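Local structure of Ice-binding protein isoform1a (Antarctomyces psychrotrophicus, 7BWX) at residues Ala14-Ala19 with Asn34-Thr39; Ala30-Gly35 with Pro49-Gly54. The protein binds ice, fitting specific water molecules of the prism planes, and so probably restrains crystal growth in a cold-adapted Antarctic fungus. The protein carries 1 engineered substitution. All coordinates share one frame; numbering follows the deposited sequence.

Interaction 1 (Ala14-Ala19 with Asn34-Thr39)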
# COMPACT_ATOMS: atom_id res chain seq x y z
N ALA A 14 5.60 -11.67 2.19
CA ALA A 14 5.46 -10.36 1.50
C ALA A 14 5.95 -9.22 2.42
O ALA A 14 6.11 -8.09 1.93
CB ALA A 14 4.04 -10.13 1.07
N SER A 15 6.18 -9.47 3.71
CA SER A 15 6.40 -8.39 4.71
C SER A 15 7.69 -7.60 4.43
O SER A 15 7.75 -6.45 4.87
CB SER A 15 6.39 -8.94 6.13
OG SER A 15 7.62 -9.64 6.32
N SER A 16 8.66 -8.14 3.70
CA SER A 16 9.94 -7.46 3.41
C SER A 16 9.92 -6.69 2.08
O SER A 16 10.94 -6.00 1.76
CB SER A 16 11.03 -8.47 3.46
OG SER A 16 10.92 -9.38 2.37
N PHE A 17 8.81 -6.74 1.33
CA PHE A 17 8.74 -6.17 -0.04
C PHE A 17 8.26 -4.72 -0.01
O PHE A 17 7.21 -4.45 0.59
CB PHE A 17 7.86 -7.02 -0.96
CG PHE A 17 8.53 -8.30 -1.41
CD1 PHE A 17 8.66 -9.39 -0.54
CD2 PHE A 17 9.14 -8.35 -2.64
CE1 PHE A 17 9.35 -10.52 -0.93
CE2 PHE A 17 9.80 -9.50 -3.04
CZ PHE A 17 9.91 -10.58 -2.19
N GLY A 18 8.96 -3.85 -0.73
CA GLY A 18 8.46 -2.50 -1.03
C GLY A 18 7.53 -2.49 -2.23
O GLY A 18 6.62 -1.65 -2.26
N ALA A 19 7.80 -3.37 -3.19
CA ALA A 19 7.00 -3.50 -4.43
C ALA A 19 6.99 -4.99 -4.79
O ALA A 19 8.07 -5.64 -4.93
CB ALA A 19 7.55 -2.66 -5.54
N ASN A 34 13.39 1.11 -0.74
CA ASN A 34 14.08 0.63 0.48
C ASN A 34 13.33 -0.58 1.00
O ASN A 34 12.53 -0.47 1.93
CB ASN A 34 14.25 1.72 1.55
CG ASN A 34 15.06 2.89 1.03
OD1 ASN A 34 16.15 2.68 0.51
ND2 ASN A 34 14.49 4.09 1.14
N GLY A 35 13.58 -1.72 0.38
CA GLY A 35 12.84 -2.96 0.59
C GLY A 35 13.16 -3.92 -0.54
O GLY A 35 13.89 -3.57 -1.44
N ASP A 36 12.56 -5.09 -0.48
CA ASP A 36 12.70 -6.12 -1.51
C ASP A 36 11.76 -5.76 -2.65
O ASP A 36 10.77 -5.00 -2.44
CB ASP A 36 12.40 -7.49 -0.93
CG ASP A 36 13.39 -7.96 0.13
OD1 ASP A 36 14.48 -7.38 0.24
OD2 ASP A 36 13.04 -8.93 0.82
N MET A 37 12.04 -6.28 -3.84
CA MET A 37 11.17 -6.11 -5.01
C MET A 37 11.05 -7.46 -5.70
O MET A 37 12.04 -8.23 -5.74
CB MET A 37 11.71 -5.08 -6.00
CG MET A 37 10.77 -4.84 -7.17
SD MET A 37 11.15 -3.25 -7.93
CE MET A 37 12.81 -3.58 -8.51
N GLY A 38 9.83 -7.77 -6.15
CA GLY A 38 9.67 -9.04 -6.85
C GLY A 38 8.50 -9.08 -7.80
O GLY A 38 7.59 -8.25 -7.71
N THR A 39 8.52 -10.11 -8.63
CA THR A 39 7.46 -10.47 -9.55
C THR A 39 7.37 -12.00 -9.56
O THR A 39 8.28 -12.64 -9.04
CB THR A 39 7.77 -9.97 -10.96
OG1 THR A 39 8.77 -10.83 -11.55
CG2 THR A 39 8.30 -8.57 -11.00

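Interaction 2 (Ala30-Gly35 with Pro49-Gly54)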
# COMPACT_ATOMS: atom_id res chain seq x y z
N ALA A 30 14.25 8.49 -10.97
CA ALA A 30 15.21 8.16 -9.91
C ALA A 30 14.44 7.65 -8.68
O ALA A 30 14.52 8.19 -7.58
CB ALA A 30 16.06 9.40 -9.62
N THR A 31 13.78 6.52 -8.86
CA THR A 31 13.08 5.80 -7.78
C THR A 31 14.08 5.15 -6.85
O THR A 31 15.12 4.64 -7.29
CB THR A 31 12.09 4.85 -8.44
OG1 THR A 31 11.05 5.61 -9.07
CG2 THR A 31 11.53 3.87 -7.44
N VAL A 32 13.74 5.13 -5.58
CA VAL A 32 14.46 4.38 -4.53
C VAL A 32 13.46 3.52 -3.78
O VAL A 32 12.51 4.04 -3.13
CB VAL A 32 15.20 5.33 -3.57
CG1 VAL A 32 15.81 4.55 -2.44
CG2 VAL A 32 16.24 6.13 -4.33
N ILE A 33 13.66 2.22 -3.89
CA ILE A 33 12.88 1.22 -3.12
C ILE A 33 13.73 0.72 -1.96
O ILE A 33 14.69 -0.05 -2.22
CB ILE A 33 12.42 0.04 -3.99
CG1 ILE A 33 11.69 0.48 -5.26
CG2 ILE A 33 11.59 -0.89 -3.14
CD1 ILE A 33 10.43 1.28 -5.03
N ASN A 34 13.39 1.11 -0.74
CA ASN A 34 14.08 0.63 0.48
C ASN A 34 13.33 -0.58 1.00
O ASN A 34 12.53 -0.47 1.93
CB ASN A 34 14.25 1.72 1.55
CG ASN A 34 15.06 2.89 1.03
OD1 ASN A 34 16.15 2.68 0.51
ND2 ASN A 34 14.49 4.09 1.14
N GLY A 35 13.58 -1.72 0.38
CA GLY A 35 12.84 -2.96 0.59
C GLY A 35 13.16 -3.92 -0.54
O GLY A 35 13.89 -3.57 -1.44
N PRO A 49 17.04 3.84 -14.26
CA PRO A 49 17.58 4.69 -13.18
C PRO A 49 17.04 4.46 -11.76
O PRO A 49 17.62 4.93 -10.78
CB PRO A 49 17.20 6.09 -13.67
CG PRO A 49 15.88 5.85 -14.38
CD PRO A 49 16.13 4.58 -15.15
N GLY A 50 16.00 3.65 -11.62
CA GLY A 50 15.53 3.22 -10.31
C GLY A 50 16.56 2.39 -9.61
O GLY A 50 17.40 1.74 -10.27
N LEU A 51 16.49 2.34 -8.29
CA LEU A 51 17.26 1.30 -7.60
C LEU A 51 16.54 0.74 -6.40
O LEU A 51 15.58 1.36 -5.87
CB LEU A 51 18.61 1.87 -7.24
CG LEU A 51 18.65 2.97 -6.22
CD1 LEU A 51 18.85 2.41 -4.84
CD2 LEU A 51 19.88 3.82 -6.51
N ILE A 52 16.98 -0.42 -5.98
CA ILE A 52 16.41 -1.03 -4.77
C ILE A 52 17.56 -1.34 -3.84
O ILE A 52 18.64 -1.74 -4.32
CB ILE A 52 15.54 -2.26 -5.09
CG1 ILE A 52 16.28 -3.56 -4.93
CG2 ILE A 52 14.92 -2.15 -6.46
CD1 ILE A 52 15.34 -4.71 -4.84
N THR A 53 17.31 -1.24 -2.54
CA THR A 53 18.37 -1.41 -1.55
C THR A 53 18.19 -2.77 -0.91
O THR A 53 19.06 -3.15 -0.17
CB THR A 53 18.34 -0.24 -0.56
OG1 THR A 53 17.10 -0.26 0.14
CG2 THR A 53 18.50 1.05 -1.31
N GLY A 54 17.04 -3.43 -1.10
CA GLY A 54 16.85 -4.77 -0.52
C GLY A 54 17.18 -5.81 -1.57
O GLY A 54 17.97 -5.53 -2.46
O HOH W 1 17.28 6.05 -8.32

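Interaction 1 (Ala14-Ala19 with Asn34-Thr39)
S16 gives its hydroxyl proton to D36, OG to OD2 at 2.7 Å, arriving 37° out of the carboxylate plane. The backbone of the same pair is tied in return, D36 N to S16 O at 2.9 Å. Because D36 CG stands beside its own N (chi1 -66°), the carboxylate reaches S16 while D36 CB rests over the face of the F17 ring, a CH-pi contact 3.8 Å from the ring centroid, ring and carboxylate being nearly perpendicular. G38 N lies in plane at the ring's edge; a side chain at G38 would strike F17 CE2, so glycine suits this place. Here two coils of a right-handed beta-helix pair in parallel, with a beta bulge between the bridges F17-D36 and A19-M37: D36 O takes G18 N at 2.7 Å and, weakly, A19 N. Beyond the bulge G38 N donates to A19 O at 3.0 Å, and A19 CB, a single methyl, lies against M37 CG at 4.2 Å. An alanine in place of D36 would keep the CH-pi carbon but would probably leave S16 OG without its acceptor and Q55 N without its bond to OD1. Farther out, T62 and A66 of helix 61-79 pack on F17, while I44, F47 and L56 touch M37.

Interaction 2 (Ala30-Gly35 with Pro49-Gly54)
The flat carboxamide of N34 presents its oxygen to T53, with OD1 3.1 Å from the hydroxyl OG1, within hydrogen-bonding distance, and 3.4 Å from the methyl CG2. Its other end, ND2, bonds to T205 OG1, so the amide spans from one neighbouring coil to the other. The T53 hydroxyl sits between its own backbone N and carbonyl carbon (chi1 63°), which brings it against N34 CA as well. At the far end of the contact the P49 ring follows a cis peptide bond, and the carbonyl oxygen P49 O shares a water with T31 O; the water donates to both. T31 O also accepts L51 N at 2.9 Å, while T31 OG1 is engaged by N27 ND2 and N202 N.

Between these ends the backbones run in parallel register: I33 N donates to L51 O, nearly straight at 173°, and I33 O receives T53 N at 2.9 Å. The side chains divide by face. V32 and L51 share the more exposed one and touch loosely, V32 CG2 to L51 CG at 4.4 Å. On the other, I33 CB packs against I52 CB at 4.0 Å; the beta-branched I33 suits an extended strand, and its buried side chain also meets L199 and V204. A weak bond from G54 N to G35 O closes the ladder, and a side chain at G54 would run into G35 O. Parallel strands 32-34 and 51-52 of successive coils, joined in register with side chains ranked above one another, are characteristic of a beta-solenoid, here the right-handed beta-helix of this ice-binding protein.

Overall arrangement
Interactions 1 and 2 follow one stretch of chain round a corner of the solenoid: N34 and G35 belong to both, with strand 32-34 leading into strand 36-39. Interaction 1 is the buried one, set against helix 61-79, and its regular pairing is interrupted by a bulge and supplemented by a carboxylate and an aromatic ring. Interaction 2 is partly open to solvent, a regular parallel ladder that adds a water bridge and an amide-hydroxyl approach at its margins. The two touch on the inward side, where M37 CE comes close to I52 CG2 and G18 CA packs on I33 CG2.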